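PDB 4CV7: virulence associated protein VapB from Rhodococcus equi, which is a plasmid-encoded, probably secreted virulence-associated protein whose molecular role is not established, its folded domain being a closed eight-stranded antiparallel beta-barrel of two Greek-key motifs. Local coordinates for residues Y18-V23 / V30-A35; E3-V8 / W47-T52. All blocks are in the same frame, centred on the assembly; numbering follows the deposited sequence. Where two conformers were deposited one is given.

Contact 1 (Y18-V23 / V30-A35)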
ATOM      1  N   TYR A  18      -6.376   2.764 -13.310  1.00 17.47           N
ATOM      2  CA  TYR A  18      -5.058   2.827 -12.784  1.00 17.06           C
ATOM      3  C   TYR A  18      -5.055   3.638 -11.465  1.00 16.52           C
ATOM      4  O   TYR A  18      -5.702   4.641 -11.396  1.00 16.61           O
ATOM      5  CB  TYR A  18      -4.131   3.474 -13.790  1.00 18.05           C
ATOM      6  CG  TYR A  18      -2.785   3.804 -13.278  1.00 18.78           C
ATOM      7  CD1 TYR A  18      -1.782   2.885 -13.118  1.00 19.50           C
ATOM      8  CD2 TYR A  18      -2.553   5.109 -12.812  1.00 19.90           C
ATOM      9  CE1 TYR A  18      -0.587   3.253 -12.562  1.00 19.65           C
ATOM     10  CE2 TYR A  18      -1.425   5.490 -12.188  1.00 20.22           C
ATOM     11  CZ  TYR A  18      -0.363   4.643 -12.094  1.00 20.04           C
ATOM     12  OH  TYR A  18       0.825   4.985 -11.474  1.00 23.19           O
ATOM     13  N   GLN A  19      -4.201   3.153 -10.555  1.00 15.74           N
ATOM     14  CA  GLN A  19      -3.968   3.952  -9.297  1.00 16.11           C
ATOM     15  C   GLN A  19      -2.517   3.997  -8.962  1.00 17.10           C
ATOM     16  O   GLN A  19      -1.790   2.990  -9.012  1.00 18.21           O
ATOM     17  CB  GLN A  19      -4.680   3.288  -8.092  1.00 16.19           C
ATOM     18  CG  GLN A  19      -6.182   3.207  -8.336  1.00 16.27           C
ATOM     19  CD  GLN A  19      -6.600   1.943  -9.075  1.00 17.07           C
ATOM     20  OE1 GLN A  19      -6.050   0.892  -8.750  1.00 18.22           O
ATOM     21  NE2 GLN A  19      -7.466   2.065 -10.054  1.00 18.40           N
ATOM     22  N   LYS A  20      -2.050   5.196  -8.518  1.00 16.20           N
ATOM     23  CA  LYS A  20      -0.728   5.316  -7.930  1.00 16.10           C
ATOM     24  C   LYS A  20      -0.860   5.464  -6.424  1.00 15.11           C
ATOM     25  O   LYS A  20      -1.610   6.288  -5.928  1.00 17.23           O
ATOM     26  CB  LYS A  20      -0.142   6.597  -8.469  1.00 17.64           C
ATOM     27  CG  LYS A  20       1.216   6.877  -7.818  1.00 19.34           C
ATOM     28  CD  LYS A  20       2.364   6.018  -8.208  1.00 21.29           C
ATOM     29  CE  LYS A  20       3.131   6.507  -9.370  1.00 24.76           C
ATOM     30  NZ  LYS A  20       4.222   5.517  -9.650  1.00 26.03           N
ATOM     31  N   PHE A  21      -0.161   4.572  -5.693  1.00 15.06           N
ATOM     32  CA  PHE A  21      -0.135   4.616  -4.268  1.00 15.24           C
ATOM     33  C   PHE A  21       1.256   5.083  -3.758  1.00 15.65           C
ATOM     34  O   PHE A  21       2.270   4.652  -4.316  1.00 16.33           O
ATOM     35  CB  PHE A  21      -0.392   3.190  -3.650  1.00 16.00           C
ATOM     36  CG  PHE A  21      -1.810   2.728  -3.635  1.00 16.54           C
ATOM     37  CD1 PHE A  21      -2.446   2.376  -4.812  1.00 15.83           C
ATOM     38  CD2 PHE A  21      -2.529   2.623  -2.439  1.00 18.49           C
ATOM     39  CE1 PHE A  21      -3.761   1.930  -4.825  1.00 16.03           C
ATOM     40  CE2 PHE A  21      -3.872   2.187  -2.462  1.00 18.79           C
ATOM     41  CZ  PHE A  21      -4.440   1.828  -3.649  1.00 17.21           C
ATOM     42  N   HIS A  22       1.255   5.851  -2.684  1.00 16.94           N
ATOM     43  CA  HIS A  22       2.475   6.136  -1.880  1.00 18.47           C
ATOM     44  C   HIS A  22       2.132   5.804  -0.476  1.00 19.29           C
ATOM     45  O   HIS A  22       1.065   6.103   0.063  1.00 20.75           O
ATOM     46  CB  HIS A  22       2.907   7.575  -2.004  1.00 21.68           C
ATOM     47  CG  HIS A  22       3.408   7.873  -3.369  1.00 24.67           C
ATOM     48  ND1 HIS A  22       2.657   8.511  -4.312  1.00 29.27           N
ATOM     49  CD2 HIS A  22       4.610   7.646  -3.930  1.00 29.34           C
ATOM     50  CE1 HIS A  22       3.387   8.676  -5.412  1.00 30.20           C
ATOM     51  NE2 HIS A  22       4.579   8.174  -5.193  1.00 30.18           N
ATOM     52  N   VAL A  23       3.060   5.196   0.192  1.00 17.02           N
ATOM     53  CA  VAL A  23       2.999   5.045   1.635  1.00 17.06           C
ATOM     54  C   VAL A  23       4.284   5.489   2.271  1.00 16.70           C
ATOM     55  O   VAL A  23       5.377   5.097   1.817  1.00 16.96           O
ATOM     56  CB  VAL A  23       2.752   3.555   2.107  1.00 19.14           C
ATOM     57  CG1 VAL A  23       2.702   3.399   3.607  1.00 20.31           C
ATOM     58  CG2 VAL A  23       1.503   3.008   1.467  1.00 21.12           C
ATOM     59  N   VAL A  30       9.718   4.712   1.784  1.00 18.57           N
ATOM     60  CA  VAL A  30       8.620   5.108   0.992  1.00 18.31           C
ATOM     61  C   VAL A  30       8.214   3.963   0.019  1.00 16.65           C
ATOM     62  O   VAL A  30       9.081   3.414  -0.647  1.00 17.65           O
ATOM     63  CB  VAL A  30       8.941   6.381   0.139  1.00 20.98           C
ATOM     64  CG1 VAL A  30       7.788   6.703  -0.717  1.00 22.01           C
ATOM     65  CG2 VAL A  30       9.411   7.533   1.027  1.00 23.30           C
ATOM     66  N   PHE A  31       6.910   3.628   0.004  1.00 16.09           N
ATOM     67  CA  PHE A  31       6.344   2.639  -0.950  1.00 14.91           C
ATOM     68  C   PHE A  31       5.817   3.434  -2.144  1.00 15.26           C
ATOM     69  O   PHE A  31       4.961   4.293  -1.942  1.00 16.89           O
ATOM     70  CB  PHE A  31       5.300   1.837  -0.300  1.00 15.60           C
ATOM     71  CG  PHE A  31       4.683   0.794  -1.209  1.00 14.86           C
ATOM     72  CD1 PHE A  31       5.387  -0.330  -1.536  1.00 15.55           C
ATOM     73  CD2 PHE A  31       3.427   0.974  -1.788  1.00 15.18           C
ATOM     74  CE1 PHE A  31       4.828  -1.299  -2.400  1.00 15.38           C
ATOM     75  CE2 PHE A  31       2.876  -0.034  -2.601  1.00 15.05           C
ATOM     76  CZ  PHE A  31       3.614  -1.085  -2.952  1.00 15.44           C
ATOM     77  N   ASP A  32       6.226   3.003  -3.326  1.00 15.77           N
ATOM     78  CA  ASP A  32       5.687   3.495  -4.614  0.66 17.29           C
ATOM     79  C   ASP A  32       4.987   2.337  -5.279  1.00 16.72           C
ATOM     80  O   ASP A  32       5.699   1.388  -5.718  1.00 17.35           O
ATOM     81  CB  ASP A  32       6.848   3.988  -5.492  0.66 19.99           C
ATOM     82  CG  ASP A  32       6.444   4.703  -6.808  0.66 22.81           C
ATOM     83  OD1 ASP A  32       5.333   4.670  -7.310  0.66 24.46           O
ATOM     84  OD2 ASP A  32       7.306   5.369  -7.400  0.66 29.77           O
ATOM     85  N   GLY A  33       3.686   2.429  -5.421  1.00 15.42           N
ATOM     86  CA  GLY A  33       2.965   1.319  -6.085  1.00 15.68           C
ATOM     87  C   GLY A  33       2.038   1.742  -7.186  1.00 15.48           C
ATOM     88  O   GLY A  33       1.482   2.821  -7.182  1.00 16.67           O
ATOM     89  N   ASP A  34       1.988   0.883  -8.203  1.00 15.26           N
ATOM     90  CA  ASP A  34       1.234   1.138  -9.402  1.00 16.11           C
ATOM     91  C   ASP A  34       0.236  -0.010  -9.562  1.00 15.71           C
ATOM     92  O   ASP A  34       0.690  -1.113  -9.792  1.00 15.83           O
ATOM     93  CB  ASP A  34       2.185   1.172 -10.592  1.00 18.79           C
ATOM     94  CG  ASP A  34       3.146   2.325 -10.493  1.00 20.30           C
ATOM     95  OD1 ASP A  34       2.764   3.450 -10.775  1.00 22.16           O
ATOM     96  OD2 ASP A  34       4.312   2.059 -10.323  1.00 28.73           O
ATOM     97  N   ALA A  35      -1.035   0.306  -9.470  1.00 15.45           N
ATOM     98  CA  ALA A  35      -2.070  -0.733  -9.439  1.00 15.03           C
ATOM     99  C   ALA A  35      -2.995  -0.544 -10.602  1.00 14.93           C
ATOM    100  O   ALA A  35      -3.216   0.532 -11.137  1.00 16.76           O
ATOM    101  CB  ALA A  35      -2.840  -0.736  -8.174  1.00 15.34           C
TER
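Residues 18-23 and 30-35 run antiparallel, their axes 4.7 Å apart at 170°, with hydrogen-bonded pairs at Gln19-Ala35, Phe21-Gly33 and Val23-Phe31. On the face of Lys20, His22, Asp32 and Asp34, Lys20 NZ forms a salt bridge with Asp34 OD1, 2.8 Å away, which it meets on the syn side but well out of the carboxylate plane. A second salt bridge, to the syn lone pair of Asp32 OD1 (2.7 Å), holds for one of two Asp32 conformers. Bends at chi2 and chi3 (72° and 89°) curl the lysine chain over the neighbouring strand. The anti lone pair of Asp34 OD1 takes a short bond from Tyr18 OH (2.6 Å), the ring lying alongside the aspartate and nearly coplanar with its carboxylate. Two donors thus fix this oxygen and probably favour the ionised form of Asp34. A bound cobalt ion sits at the side chain of His22. On the other face, Val23 CB packs 3.9 Å from Phe31 CB, and Gln19 OE1 rests against the Ala35 methyl. That face lines the barrel interior, where Phe65 meets the rings of Phe21 and Phe31 edge-to-face; the hairpin continues the sheet between strand 4-14 and strand 100-108.

Contact 2 (E3-V8 / W47-T52)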
ATOM      1  N   GLU A   3       3.398  -9.903  15.061  1.00 34.92           N
ATOM      2  CA  GLU A   3       3.505  -8.658  14.268  1.00 31.22           C
ATOM      3  C   GLU A   3       3.805  -7.387  15.082  1.00 28.62           C
ATOM      4  O   GLU A   3       3.082  -7.041  15.984  1.00 33.10           O
ATOM      5  CB  GLU A   3       2.269  -8.469  13.388  1.00 34.40           C
ATOM      6  CG  GLU A   3       2.308  -9.471  12.236  1.00 37.86           C
ATOM      7  CD  GLU A   3       1.239  -9.317  11.226  1.00 44.38           C
ATOM      8  OE1 GLU A   3       0.137  -8.839  11.597  1.00 43.37           O
ATOM      9  OE2 GLU A   3       1.489  -9.794  10.074  1.00 48.05           O
ATOM     10  N   GLN A   4       4.826  -6.634  14.657  1.00 23.67           N
ATOM     11  CA  GLN A   4       5.016  -5.272  15.156  1.00 23.80           C
ATOM     12  C   GLN A   4       4.105  -4.314  14.401  1.00 20.72           C
ATOM     13  O   GLN A   4       3.754  -4.615  13.243  1.00 18.74           O
ATOM     14  CB  GLN A   4       6.468  -4.858  15.041  1.00 27.37           C
ATOM     15  CG  GLN A   4       7.307  -5.632  15.977  1.00 34.27           C
ATOM     16  CD  GLN A   4       8.612  -4.890  16.236  1.00 40.79           C
ATOM     17  OE1 GLN A   4       8.621  -3.692  16.595  1.00 48.55           O
ATOM     18  NE2 GLN A   4       9.702  -5.560  15.986  1.00 45.59           N
ATOM     19  N   GLN A   5       3.717  -3.229  15.049  1.00 20.73           N
ATOM     20  CA  GLN A   5       2.891  -2.193  14.485  1.00 19.44           C
ATOM     21  C   GLN A   5       3.630  -0.911  14.361  1.00 19.16           C
ATOM     22  O   GLN A   5       4.313  -0.478  15.266  1.00 21.40           O
ATOM     23  CB  GLN A   5       1.676  -1.950  15.367  1.00 22.67           C
ATOM     24  CG  GLN A   5       0.785  -3.172  15.450  1.00 25.38           C
ATOM     25  CD  GLN A   5      -0.382  -2.980  16.343  1.00 30.60           C
ATOM     26  OE1 GLN A   5      -0.887  -1.894  16.539  1.00 33.29           O
ATOM     27  NE2 GLN A   5      -0.877  -4.084  16.791  1.00 34.77           N
ATOM     28  N   TYR A   6       3.290  -0.180  13.338  1.00 17.60           N
ATOM     29  CA  TYR A   6       3.885   1.104  13.006  1.00 18.62           C
ATOM     30  C   TYR A   6       2.858   2.040  12.459  1.00 19.25           C
ATOM     31  O   TYR A   6       2.144   1.642  11.533  1.00 18.27           O
ATOM     32  CB  TYR A   6       5.027   0.954  12.008  1.00 18.65           C
ATOM     33  CG  TYR A   6       6.078  -0.139  12.328  1.00 19.00           C
ATOM     34  CD1 TYR A   6       5.814  -1.437  11.952  1.00 18.68           C
ATOM     35  CD2 TYR A   6       7.218   0.129  13.010  1.00 20.80           C
ATOM     36  CE1 TYR A   6       6.703  -2.458  12.253  1.00 19.66           C
ATOM     37  CE2 TYR A   6       8.184  -0.845  13.244  1.00 22.10           C
ATOM     38  CZ  TYR A   6       7.906  -2.177  12.842  1.00 20.57           C
ATOM     39  OH  TYR A   6       8.808  -3.167  13.115  1.00 23.94           O
ATOM     40  N   ASP A   7       2.892   3.320  12.834  1.00 22.38           N
ATOM     41  CA  ASP A   7       2.020   4.298  12.269  1.00 21.40           C
ATOM     42  C   ASP A   7       2.474   4.591  10.864  1.00 22.43           C
ATOM     43  O   ASP A   7       3.694   4.776  10.630  1.00 24.61           O
ATOM     44  CB  ASP A   7       2.112   5.598  13.105  1.00 25.07           C
ATOM     45  CG  ASP A   7       1.399   5.521  14.421  1.00 28.26           C
ATOM     46  OD1 ASP A   7       0.567   4.646  14.671  1.00 30.65           O
ATOM     47  OD2 ASP A   7       1.647   6.503  15.153  1.00 35.30           O
ATOM     48  N   VAL A   8       1.575   4.697   9.896  1.00 20.46           N
ATOM     49  CA  VAL A   8       1.958   5.078   8.549  1.00 19.16           C
ATOM     50  C   VAL A   8       0.917   6.037   7.983  1.00 17.94           C
ATOM     51  O   VAL A   8      -0.163   6.167   8.566  1.00 20.46           O
ATOM     52  CB  VAL A   8       2.036   3.880   7.581  1.00 20.47           C
ATOM     53  CG1 VAL A   8       3.170   2.923   8.000  1.00 23.31           C
ATOM     54  CG2 VAL A   8       0.700   3.153   7.443  1.00 21.95           C
ATOM     55  N   TRP A  47      -4.463   7.465   6.726  1.00 21.60           N
ATOM     56  CA  TRP A  47      -3.637   7.171   7.870  1.00 21.75           C
ATOM     57  C   TRP A  47      -3.936   5.802   8.285  1.00 21.46           C
ATOM     58  O   TRP A  47      -5.056   5.333   8.175  1.00 23.36           O
ATOM     59  CB  TRP A  47      -4.030   8.135   9.052  1.00 23.64           C
ATOM     60  CG  TRP A  47      -3.666   9.438   8.547  1.00 27.73           C
ATOM     61  CD1 TRP A  47      -2.460  10.005   8.641  1.00 28.49           C
ATOM     62  CD2 TRP A  47      -4.427  10.237   7.632  1.00 31.43           C
ATOM     63  NE1 TRP A  47      -2.401  11.117   7.881  1.00 31.95           N
ATOM     64  CE2 TRP A  47      -3.592  11.262   7.206  1.00 32.26           C
ATOM     65  CE3 TRP A  47      -5.734  10.159   7.115  1.00 33.76           C
ATOM     66  CZ2 TRP A  47      -4.014  12.242   6.292  1.00 36.79           C
ATOM     67  CZ3 TRP A  47      -6.165  11.137   6.198  1.00 37.07           C
ATOM     68  CH2 TRP A  47      -5.313  12.163   5.804  1.00 37.83           C
ATOM     69  N   GLY A  48      -2.965   5.133   8.809  1.00 18.07           N
ATOM     70  CA  GLY A  48      -3.222   3.804   9.297  1.00 18.44           C
ATOM     71  C   GLY A  48      -2.031   3.126   9.981  1.00 16.98           C
ATOM     72  O   GLY A  48      -1.164   3.856  10.464  1.00 18.42           O
ATOM     73  N   THR A  49      -2.113   1.810  10.099  1.00 16.48           N
ATOM     74  CA  THR A  49      -1.127   1.038  10.783  1.00 16.73           C
ATOM     75  C   THR A  49      -0.556   0.011   9.861  1.00 15.79           C
ATOM     76  O   THR A  49      -1.314  -0.754   9.242  1.00 14.89           O
ATOM     77  CB  THR A  49      -1.745   0.389  12.039  1.00 18.31           C
ATOM     78  OG1 THR A  49      -2.292   1.443  12.884  1.00 21.33           O
ATOM     79  CG2 THR A  49      -0.763  -0.410  12.838  1.00 18.15           C
ATOM     80  N   LEU A  50       0.727  -0.087   9.799  1.00 15.66           N
ATOM     81  CA  LEU A  50       1.458  -1.161   9.171  1.00 15.18           C
ATOM     82  C   LEU A  50       1.718  -2.283  10.212  1.00 15.83           C
ATOM     83  O   LEU A  50       2.276  -1.976  11.293  1.00 17.14           O
ATOM     84  CB  LEU A  50       2.815  -0.643   8.624  1.00 15.60           C
ATOM     85  CG  LEU A  50       3.785  -1.713   8.097  1.00 15.58           C
ATOM     86  CD1 LEU A  50       3.333  -2.448   6.873  1.00 14.68           C
ATOM     87  CD2 LEU A  50       5.181  -1.101   7.850  1.00 16.77           C
ATOM     88  N   PHE A  51       1.369  -3.515   9.890  1.00 14.74           N
ATOM     89  CA  PHE A  51       1.613  -4.677  10.672  1.00 14.93           C
ATOM     90  C   PHE A  51       2.601  -5.529   9.927  1.00 15.07           C
ATOM     91  O   PHE A  51       2.340  -5.935   8.745  1.00 14.80           O
ATOM     92  CB  PHE A  51       0.344  -5.465  10.911  1.00 16.17           C
ATOM     93  CG  PHE A  51      -0.777  -4.706  11.575  1.00 16.28           C
ATOM     94  CD1 PHE A  51      -1.524  -3.833  10.849  1.00 16.88           C
ATOM     95  CD2 PHE A  51      -1.023  -4.903  12.879  1.00 19.61           C
ATOM     96  CE1 PHE A  51      -2.587  -3.153  11.440  1.00 18.93           C
ATOM     97  CE2 PHE A  51      -2.118  -4.233  13.525  1.00 21.27           C
ATOM     98  CZ  PHE A  51      -2.871  -3.368  12.735  1.00 20.21           C
ATOM     99  N   THR A  52       3.722  -5.878  10.505  1.00 14.56           N
ATOM    100  CA  THR A  52       4.680  -6.824   9.898  1.00 15.48           C
ATOM    101  C   THR A  52       5.519  -7.513  10.907  1.00 16.39           C
ATOM    102  O   THR A  52       5.901  -6.847  11.919  1.00 17.79           O
ATOM    103  CB  THR A  52       5.555  -6.160   8.827  1.00 14.47           C
ATOM    104  OG1 THR A  52       6.372  -7.171   8.224  1.00 15.38           O
ATOM    105  CG2 THR A  52       6.384  -5.103   9.367  1.00 15.53           C
TER
HETATM  106  O   HOH W   1       8.931  -5.790  12.192  0.50 19.61           O
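Thr52 O is gripped by two donors: the backbone N of Gln4, at 2.9 Å, and a water that donates to it from 3.2 Å. The Gln4 N-H arrives 48° out of the carbonyl plane, a poorly directed approach. The same water lies in the plane of the Tyr6 ring, 2.8 Å from Tyr6 OH, and ties the phenol to the opposite backbone at the edge of the Tyr6, Leu50 and Thr52 face. On that face Tyr6 CD1 packs against Leu50 CD2, while CE1 meets the methyl of Thr52. Val8 CG1 presses on Leu50 CB at 3.6 Å, and Leu55 of helix 55-61 covers Tyr6 and Leu50.

On the face of Gln5, Thr49 and Phe51, the extended glutamine runs alongside the phenylalanine. Gln5 NE2 and CD both approach Phe51 CE2 at 3.5 Å, the amide turned 51° from the ring. With its CG2 anti to the backbone N, Thr49 sets that methyl over one face of Phe51, offset toward the rim. Glu3 OE1 lies 3.4 Å from Phe51 CB. Phe51 further stacks with His88 of strand 85-91, and Thr52 OG1 bonds to Leu86 O and Asp54 N. Backbone bonds and apolar contacts thus pair the first and fourth strands, helping to close the eight-stranded barrel; the outer side mixes glutamine, threonine and acidic groups, with no salt bridge between the strands.

Both contacts join antiparallel strands of the same closed barrel, but they differ in how far apart in sequence their strands lie. Contact 1 is a local hairpin of strands 18-25 and 29-37; contact 2 brings together strands 4-14 and 42-52 and closes a loop within which contact 1 is nested. Their centres are about 17 Å apart, on opposite sides of the chain's centre. They nevertheless touch where Val23 CG1 packs 4.1 Å from Val8 CB, since strands 4-14 and 18-25 are sheet neighbours. Contact 1 is the more deeply buried; contact 2 has more exposed residues and, beyond backbone bonds and a Val8-Leu50-Tyr6 cluster, has neutral polar groups and a water where contact 1 has a salt-bridge network.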